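Side-chain contacts in odorant binding protein 4 (Chrysopa pallens, PDB 6JPM), which probably binds small, volatile odorant molecules as a secreted member of the PBP/GOBP family of insect odorant-binding proteins: residues 23-26 / 27-30; 47-50 / 51-55; 61-64 / 65-68. All blocks are in the same frame, centred on the assembly; numbering follows the deposited sequence.

Interaction 1 (23-26 / 27-30)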
ATOM      1  N   LYS A  23      -7.592  11.504  -8.693  1.00 25.06           N
ATOM      2  CA  LYS A  23      -9.047  11.682  -8.683  1.00 25.66           C
ATOM      3  C   LYS A  23      -9.795  10.421  -8.266  1.00 23.81           C
ATOM      4  O   LYS A  23     -10.987  10.269  -8.568  1.00 26.19           O
ATOM      5  CB  LYS A  23      -9.565  12.170 -10.036  1.00 28.73           C
ATOM      6  CG  LYS A  23      -9.003  13.517 -10.406  1.00 32.05           C
ATOM      7  CD  LYS A  23      -9.533  14.594  -9.505  1.00 44.30           C
ATOM      8  CE  LYS A  23     -10.939  14.963  -9.930  1.00 55.77           C
ATOM      9  NZ  LYS A  23     -11.100  14.885 -11.411  1.00 58.72           N
ATOM     10  N   VAL A  24      -9.132   9.517  -7.547  1.00 18.74           N
ATOM     11  CA  VAL A  24      -9.856   8.434  -6.902  1.00 17.13           C
ATOM     12  C   VAL A  24     -10.880   9.056  -5.955  1.00 17.69           C
ATOM     13  O   VAL A  24     -10.639  10.128  -5.385  1.00 19.93           O
ATOM     14  CB  VAL A  24      -8.847   7.518  -6.187  1.00 20.19           C
ATOM     15  CG1 VAL A  24      -8.127   8.260  -5.059  1.00 15.49           C
ATOM     16  CG2 VAL A  24      -9.505   6.242  -5.703  1.00 16.11           C
ATOM     17  N   THR A  25     -12.045   8.421  -5.812  1.00 20.51           N
ATOM     18  CA  THR A  25     -13.067   8.981  -4.932  1.00 26.16           C
ATOM     19  C   THR A  25     -12.901   8.449  -3.507  1.00 22.44           C
ATOM     20  O   THR A  25     -12.258   7.420  -3.267  1.00 21.38           O
ATOM     21  CB  THR A  25     -14.496   8.673  -5.435  1.00 33.40           C
ATOM     22  OG1 THR A  25     -14.789   7.271  -5.306  1.00 28.24           O
ATOM     23  CG2 THR A  25     -14.698   9.117  -6.905  1.00 25.15           C
ATOM     24  N   ASP A  26     -13.521   9.162  -2.560  1.00 18.49           N
ATOM     25  CA  ASP A  26     -13.553   8.711  -1.164  1.00 22.14           C
ATOM     26  C   ASP A  26     -14.158   7.320  -1.046  1.00 24.29           C
ATOM     27  O   ASP A  26     -13.660   6.483  -0.286  1.00 23.98           O
ATOM     28  CB  ASP A  26     -14.373   9.685  -0.307  1.00 26.94           C
ATOM     29  CG  ASP A  26     -13.632  10.970   0.015  1.00 32.15           C
ATOM     30  OD1 ASP A  26     -12.463  11.151  -0.422  1.00 26.76           O
ATOM     31  OD2 ASP A  26     -14.233  11.808   0.719  1.00 26.91           O
ATOM     32  N   GLU A  27     -15.260   7.065  -1.756  1.00 26.04           N
ATOM     33  CA  GLU A  27     -15.882   5.744  -1.667  1.00 26.18           C
ATOM     34  C   GLU A  27     -14.985   4.656  -2.243  1.00 20.11           C
ATOM     35  O   GLU A  27     -14.958   3.537  -1.720  1.00 23.78           O
ATOM     36  CB  GLU A  27     -17.232   5.724  -2.377  1.00 28.52           C
ATOM     37  CG  GLU A  27     -17.919   4.370  -2.237  1.00 39.39           C
ATOM     38  CD  GLU A  27     -19.385   4.393  -2.633  1.00 52.39           C
ATOM     39  OE1 GLU A  27     -19.759   5.214  -3.497  1.00 56.84           O
ATOM     40  OE2 GLU A  27     -20.162   3.586  -2.076  1.00 55.49           O
ATOM     41  N   GLN A  28     -14.262   4.949  -3.328  1.00 20.26           N
ATOM     42  CA  GLN A  28     -13.327   3.959  -3.873  1.00 23.94           C
ATOM     43  C   GLN A  28     -12.264   3.585  -2.850  1.00 26.19           C
ATOM     44  O   GLN A  28     -11.954   2.406  -2.672  1.00 18.38           O
ATOM     45  CB  GLN A  28     -12.658   4.489  -5.144  1.00 22.30           C
ATOM     46  CG  GLN A  28     -13.518   4.374  -6.390  1.00 19.10           C
ATOM     47  CD  GLN A  28     -12.821   4.928  -7.597  1.00 27.47           C
ATOM     48  OE1 GLN A  28     -12.335   6.065  -7.576  1.00 22.78           O
ATOM     49  NE2 GLN A  28     -12.732   4.115  -8.661  1.00 26.58           N
ATOM     50  N   ILE A  29     -11.705   4.579  -2.159  1.00 24.56           N
ATOM     51  CA  ILE A  29     -10.714   4.310  -1.118  1.00 24.33           C
ATOM     52  C   ILE A  29     -11.335   3.535   0.029  1.00 21.81           C
ATOM     53  O   ILE A  29     -10.728   2.589   0.551  1.00 21.11           O
ATOM     54  CB  ILE A  29     -10.077   5.620  -0.617  1.00 23.60           C
ATOM     55  CG1 ILE A  29      -9.209   6.243  -1.719  1.00 18.89           C
ATOM     56  CG2 ILE A  29      -9.262   5.349   0.647  1.00 23.95           C
ATOM     57  CD1 ILE A  29      -8.742   7.672  -1.388  1.00 17.27           C
ATOM     58  N   ASN A  30     -12.544   3.945   0.460  1.00 19.48           N
ATOM     59  CA  ASN A  30     -13.227   3.266   1.561  1.00 20.62           C
ATOM     60  C   ASN A  30     -13.571   1.822   1.198  1.00 22.56           C
ATOM     61  O   ASN A  30     -13.394   0.909   2.015  1.00 21.78           O
ATOM     62  CB  ASN A  30     -14.497   4.048   1.957  1.00 24.81           C
ATOM     63  CG  ASN A  30     -14.181   5.424   2.595  1.00 30.44           C
ATOM     64  OD1 ASN A  30     -13.061   5.655   3.069  1.00 25.96           O
ATOM     65  ND2 ASN A  30     -15.174   6.335   2.618  1.00 24.29           N
TER

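Interaction 2 (47-50 / 51-55)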
ATOM      1  N   MET A  47      -3.165   3.715  -5.710  1.00 16.23           N
ATOM      2  CA  MET A  47      -2.297   2.716  -5.045  1.00 15.30           C
ATOM      3  C   MET A  47      -0.848   2.841  -5.561  1.00 16.36           C
ATOM      4  O   MET A  47       0.055   2.748  -4.779  1.00 18.51           O
ATOM      5  CB  MET A  47      -2.839   1.289  -5.171  1.00 17.08           C
ATOM      6  CG  MET A  47      -4.067   0.985  -4.308  1.00 22.28           C
ATOM      7  SD  MET A  47      -4.264   1.897  -2.780  1.00 24.93           S
ATOM      8  CE  MET A  47      -2.983   1.162  -1.797  1.00 22.86           C
ATOM      9  N   ASN A  48      -0.665   3.057  -6.851  1.00 16.13           N
ATOM     10  CA  ASN A  48       0.679   3.261  -7.428  1.00 15.53           C
ATOM     11  C   ASN A  48       1.333   4.500  -6.801  1.00 18.00           C
ATOM     12  O   ASN A  48       2.438   4.431  -6.414  1.00 18.38           O
ATOM     13  CB  ASN A  48       0.653   3.356  -8.940  1.00 15.61           C
ATOM     14  CG  ASN A  48       2.056   3.406  -9.488  1.00 22.67           C
ATOM     15  OD1 ASN A  48       2.826   2.503  -9.309  1.00 18.21           O
ATOM     16  ND2 ASN A  48       2.408   4.503 -10.083  1.00 20.87           N
ATOM     17  N   CYS A  49       0.588   5.585  -6.736  1.00 23.15           N
ATOM     18  CA  CYS A  49       1.040   6.853  -6.144  1.00 18.68           C
ATOM     19  C   CYS A  49       1.420   6.609  -4.685  1.00 20.78           C
ATOM     20  O   CYS A  49       2.422   7.021  -4.333  1.00 24.57           O
ATOM     21  CB  CYS A  49      -0.028   7.925  -6.231  1.00 21.62           C
ATOM     22  SG  CYS A  49       0.468   9.516  -5.539  1.00 29.81           S
ATOM     23  N   ILE A  50       0.588   5.933  -3.915  1.00 23.06           N
ATOM     24  CA  ILE A  50       0.868   5.708  -2.499  1.00 20.61           C
ATOM     25  C   ILE A  50       2.150   4.897  -2.337  1.00 20.79           C
ATOM     26  O   ILE A  50       3.054   5.274  -1.584  1.00 22.38           O
ATOM     27  CB  ILE A  50      -0.324   5.009  -1.819  1.00 18.35           C
ATOM     28  CG1 ILE A  50      -1.516   5.975  -1.622  1.00 21.03           C
ATOM     29  CG2 ILE A  50       0.117   4.364  -0.508  1.00 19.66           C
ATOM     30  CD1 ILE A  50      -1.222   7.212  -0.753  1.00 18.22           C
ATOM     31  N   LEU A  51       2.244   3.769  -3.041  1.00 19.44           N
ATOM     32  CA  LEU A  51       3.388   2.880  -2.868  1.00 23.51           C
ATOM     33  C   LEU A  51       4.655   3.449  -3.497  1.00 20.81           C
ATOM     34  O   LEU A  51       5.752   3.165  -3.018  1.00 25.68           O
ATOM     35  CB  LEU A  51       3.066   1.494  -3.427  1.00 21.60           C
ATOM     36  CG  LEU A  51       2.058   0.718  -2.579  1.00 26.77           C
ATOM     37  CD1 LEU A  51       1.382  -0.358  -3.413  1.00 25.13           C
ATOM     38  CD2 LEU A  51       2.770   0.102  -1.342  1.00 22.80           C
ATOM     39  N   GLU A  52       4.539   4.259  -4.549  1.00 21.36           N
ATOM     40  CA  GLU A  52       5.716   5.001  -5.006  1.00 25.36           C
ATOM     41  C   GLU A  52       6.170   6.002  -3.946  1.00 27.03           C
ATOM     42  O   GLU A  52       7.363   6.116  -3.658  1.00 25.04           O
ATOM     43  CB  GLU A  52       5.428   5.728  -6.319  1.00 22.59           C
ATOM     44  CG  GLU A  52       5.571   4.861  -7.571  1.00 29.94           C
ATOM     45  CD  GLU A  52       5.403   5.678  -8.848  1.00 42.96           C
ATOM     46  OE1 GLU A  52       5.107   6.889  -8.735  1.00 48.72           O
ATOM     47  OE2 GLU A  52       5.555   5.120  -9.957  1.00 46.35           O
ATOM     48  N   THR A  53       5.222   6.713  -3.338  1.00 26.51           N
ATOM     49  CA  THR A  53       5.567   7.681  -2.299  1.00 27.77           C
ATOM     50  C   THR A  53       6.202   7.007  -1.093  1.00 26.42           C
ATOM     51  O   THR A  53       7.108   7.576  -0.479  1.00 27.41           O
ATOM     52  CB  THR A  53       4.320   8.458  -1.896  1.00 26.23           C
ATOM     53  OG1 THR A  53       3.827   9.144  -3.044  1.00 25.90           O
ATOM     54  CG2 THR A  53       4.623   9.471  -0.792  1.00 24.53           C
ATOM     55  N   MET A  54       5.766   5.795  -0.753  1.00 26.71           N
ATOM     56  CA  MET A  54       6.422   5.032   0.301  1.00 27.34           C
ATOM     57  C   MET A  54       7.750   4.431  -0.139  1.00 27.26           C
ATOM     58  O   MET A  54       8.446   3.845   0.698  1.00 29.77           O
ATOM     59  CB  MET A  54       5.513   3.903   0.790  1.00 19.70           C
ATOM     60  CG  MET A  54       4.224   4.392   1.463  1.00 26.80           C
ATOM     61  SD  MET A  54       3.066   3.016   1.681  1.00 28.08           S
ATOM     62  CE  MET A  54       3.800   2.156   3.079  1.00 34.10           C
ATOM     63  N   LYS A  55       8.096   4.539  -1.427  1.00 24.88           N
ATOM     64  CA  LYS A  55       9.294   3.968  -2.042  1.00 30.56           C
ATOM     65  C   LYS A  55       9.272   2.444  -2.077  1.00 33.53           C
ATOM     66  O   LYS A  55      10.290   1.827  -2.390  1.00 35.59           O
ATOM     67  CB  LYS A  55      10.571   4.466  -1.355  1.00 34.77           C
ATOM     68  CG  LYS A  55      10.805   5.955  -1.593  1.00 39.61           C
ATOM     69  CD  LYS A  55      11.970   6.491  -0.778  1.00 56.05           C
ATOM     70  CE  LYS A  55      11.586   6.679   0.681  1.00 66.08           C
ATOM     71  NZ  LYS A  55      12.602   7.489   1.409  1.00 73.28           N
TER
HETATM   72  O   HOH W   1       5.216   2.481 -10.327  1.00 25.04           O

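Interaction 3 (61-64 / 65-68)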
ATOM      1  N   LYS A  61       7.596  -2.131  -9.844  1.00 24.21           N
ATOM      2  CA  LYS A  61       8.192  -3.344  -9.244  1.00 22.54           C
ATOM      3  C   LYS A  61       8.508  -3.156  -7.760  1.00 28.83           C
ATOM      4  O   LYS A  61       8.975  -2.139  -7.382  1.00 26.02           O
ATOM      5  CB  LYS A  61       9.436  -3.768 -10.020  1.00 22.07           C
ATOM      6  CG  LYS A  61      10.124  -5.029  -9.529  1.00 25.23           C
ATOM      7  CD  LYS A  61      11.358  -5.348 -10.329  1.00 34.41           C
ATOM      8  CE  LYS A  61      11.874  -6.746 -10.142  1.00 34.72           C
ATOM      9  NZ  LYS A  61      12.453  -6.870  -8.803  1.00 41.37           N
ATOM     10  N   LEU A  62       8.229  -4.181  -6.984  1.00 23.92           N
ATOM     11  CA  LEU A  62       8.509  -4.195  -5.538  1.00 26.99           C
ATOM     12  C   LEU A  62      10.013  -4.004  -5.317  1.00 32.40           C
ATOM     13  O   LEU A  62      10.783  -4.699  -5.914  1.00 32.57           O
ATOM     14  CB  LEU A  62       7.998  -5.508  -4.957  1.00 29.49           C
ATOM     15  CG  LEU A  62       8.218  -5.685  -3.467  1.00 39.21           C
ATOM     16  CD1 LEU A  62       7.575  -4.560  -2.684  1.00 34.59           C
ATOM     17  CD2 LEU A  62       7.679  -7.023  -3.005  1.00 35.05           C
ATOM     18  N   ASP A  63      10.377  -3.005  -4.542  1.00 34.64           N
ATOM     19  CA  ASP A  63      11.793  -2.732  -4.229  1.00 36.57           C
ATOM     20  C   ASP A  63      12.093  -3.400  -2.896  1.00 39.49           C
ATOM     21  O   ASP A  63      11.862  -2.784  -1.891  1.00 36.27           O
ATOM     22  CB  ASP A  63      12.118  -1.242  -4.208  1.00 36.53           C
ATOM     23  CG  ASP A  63      13.573  -0.961  -3.899  1.00 37.73           C
ATOM     24  OD1 ASP A  63      14.235  -1.862  -3.476  1.00 35.41           O
ATOM     25  OD2 ASP A  63      13.998   0.142  -4.107  1.00 38.24           O
ATOM     26  N   MET A  64      12.563  -4.642  -2.941  1.00 40.20           N
ATOM     27  CA  MET A  64      12.841  -5.391  -1.718  1.00 41.03           C
ATOM     28  C   MET A  64      13.866  -4.700  -0.822  1.00 42.44           C
ATOM     29  O   MET A  64      13.910  -4.988   0.378  1.00 39.58           O
ATOM     30  CB  MET A  64      13.314  -6.807  -2.063  1.00 34.39           C
ATOM     31  CG  MET A  64      12.205  -7.734  -2.547  1.00 46.54           C
ATOM     32  SD  MET A  64      10.789  -7.889  -1.417  1.00 59.11           S
ATOM     33  CE  MET A  64      11.597  -8.202   0.154  1.00 60.30           C
ATOM     34  N   SER A  65      14.676  -3.786  -1.366  1.00 47.96           N
ATOM     35  CA  SER A  65      15.608  -3.032  -0.531  1.00 53.15           C
ATOM     36  C   SER A  65      14.866  -2.046   0.356  1.00 54.63           C
ATOM     37  O   SER A  65      15.101  -1.989   1.570  1.00 60.23           O
ATOM     38  CB  SER A  65      16.627  -2.298  -1.400  1.00 56.10           C
ATOM     39  OG  SER A  65      17.329  -3.204  -2.227  1.00 64.96           O
ATOM     40  N   ALA A  66      13.974  -1.246  -0.236  1.00 48.98           N
ATOM     41  CA  ALA A  66      13.152  -0.334   0.552  1.00 42.67           C
ATOM     42  C   ALA A  66      12.323  -1.089   1.583  1.00 40.83           C
ATOM     43  O   ALA A  66      12.087  -0.589   2.688  1.00 51.29           O
ATOM     44  CB  ALA A  66      12.239   0.487  -0.365  1.00 35.30           C
ATOM     45  N   VAL A  67      11.849  -2.283   1.231  1.00 35.56           N
ATOM     46  CA  VAL A  67      11.070  -3.065   2.183  1.00 38.97           C
ATOM     47  C   VAL A  67      11.908  -3.382   3.416  1.00 49.49           C
ATOM     48  O   VAL A  67      11.423  -3.300   4.552  1.00 42.91           O
ATOM     49  CB  VAL A  67      10.539  -4.344   1.510  1.00 38.55           C
ATOM     50  CG1 VAL A  67       9.985  -5.304   2.543  1.00 38.85           C
ATOM     51  CG2 VAL A  67       9.472  -3.999   0.489  1.00 38.40           C
ATOM     52  N   GLU A  68      13.188  -3.715   3.216  1.00 55.88           N
ATOM     53  CA  GLU A  68      14.026  -4.130   4.339  1.00 59.28           C
ATOM     54  C   GLU A  68      14.456  -2.949   5.206  1.00 62.78           C
ATOM     55  O   GLU A  68      14.534  -3.083   6.430  1.00 67.55           O
ATOM     56  CB  GLU A  68      15.241  -4.902   3.828  1.00 64.00           C
ATOM     57  CG  GLU A  68      14.881  -6.272   3.278  1.00 67.29           C
ATOM     58  CD  GLU A  68      15.986  -6.869   2.441  1.00 76.77           C
ATOM     59  OE1 GLU A  68      17.165  -6.532   2.687  1.00 81.48           O
ATOM     60  OE2 GLU A  68      15.677  -7.670   1.532  1.00 77.67           O
TER

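Interaction 1 (23-26 / 27-30)
Q28 lays its side chain back across T25, the two meeting at about a right angle, with CG of Q28 3.3 Å from OG1 of T25. Beyond CG the glutamine is extended (chi2 179°), which carries its amide past the threonine hydroxyl and brings OE1 to the backbone N of T25. There Q28 OE1 takes the N-H of T25 at 3.0 Å, a nearly straight bond (168°) that arrives in the plane of the amide, on a lone pair of the oxygen. The return bond runs from Q28 N to T25 OG1 at 3.1 Å. T25 places that oxygen between its own N and carbonyl carbon (chi1 69°), which sets it within bonding distance of Q28 N. Together the two bonds make a capping box, with T25 as the N-cap of helix 26-32: the threonine hydroxyl satisfies the first-turn N-H of Q28, while the glutamine side chain satisfies that of T25. Helical backbone bonding starts at once, I29 N donating to T25 O. The other end of the Q28 amide is held too, since NE2 bonds to D38 and D40, and this double grip should fix the rotation of the amide. V24 lies against the same amide oxygen, its CG2 3.4 Å from Q28 OE1, while CG1 packs at 3.8 Å on CD1 of I29. V24 and I29 both continue onto Y46 of helix 41-53. D26 turns its carboxylate back to helix 4-22, where OD1 bonds to Q19 and forms a salt bridge with R15.

Interaction 2 (47-50 / 51-55)
I50 brings CG2 to 3.9 Å from the sulfur of M54, one turn on in helix 41-53, the two side chains slanting across each other; M14 of helix 4-22 touches both. L51 folds over the carbonyl of M47, its CG 3.6 Å from M47 O, and it also touches F104 and A101 of helix 99-111 and I57 of strand 57-58. The helix closes in a Schellman motif at K55, whose phi is positive and whose N bonds back to E52 O. In the last turn, T53 N and T53 OG1 both reach C49 O, the hydroxyl at 2.9 Å, from opposite faces of the carbonyl plane. The sulfur of C49 is committed to the disulfide with C18, tying this turn to helix 4-22. N48 swings CG anti to its backbone N (chi1 -174°), bringing ND2 within 3.2 Å of E52 OE2 in a weak bond, with the amide and carboxylate planes 66° apart. A leucine in place of N48 would probably leave E52 OE2 without its amide partner and the water that bridges the pair without one of its two acceptors. That water donates to both N48 OD1 and E52 OE2.

Interaction 3 (61-64 / 65-68)
With CG of D63 turned anti to the backbone N (chi1 -179°), the carboxylate swings forward over the start of the next helix and presents OD1 to two backbone N-H groups. S65 N reaches OD1 at 2.9 Å, on its anti side and 28° out of the carboxylate plane; A66 N adds a weak bond to the same oxygen at 3.3 Å. D63 is thus the N-cap of helix 64-70, and its negative charge would probably interact favourably with the helix dipole. The same residue also opens the backbone ladder, V67 N donating to D63 O. E68 N follows by bonding to M64 O. On the other flank an apolar group forms. L62 sends CD1 to 3.7 Å from CG2 of V67, the two side chains meeting at about a right angle. M64 is bent at both chi2 and chi3, which turns its CE back to 4.1 Å from CG1 of V67, so that the methionine and valine lie side by side and point the same way. Both rest on I86 of helix 76-89, while L62 and V67 share I56. The strand 61-62 that leads into the cap pairs antiparallel with 57-58, and the backbone N of L62 bonds to D93, while helix 64-70 sets off beside helix 76-89.

Overall arrangement
The three contacts follow one another along the chain, and all concern helix ends or turns. Interaction 1 starts helix 26-32, interaction 2 finishes helix 41-53, and interaction 3 starts helix 64-70 after the short antiparallel pair 57-58 and 61-62. The centres of interactions 1 and 2 lie about 16 Å apart without touching; helix 4-22 borders both, and helix 41-53, which holds the second, also packs on the first. Interactions 2 and 3, centres about 12 Å apart, do touch, K55 O packing 3.1 Å from A66 CB. Interactions 1 and 3, centres about 26 Å apart, sit on opposite sides of the chain's centre. Such turns set where successive helices of this probable odorant-binding fold begin and end.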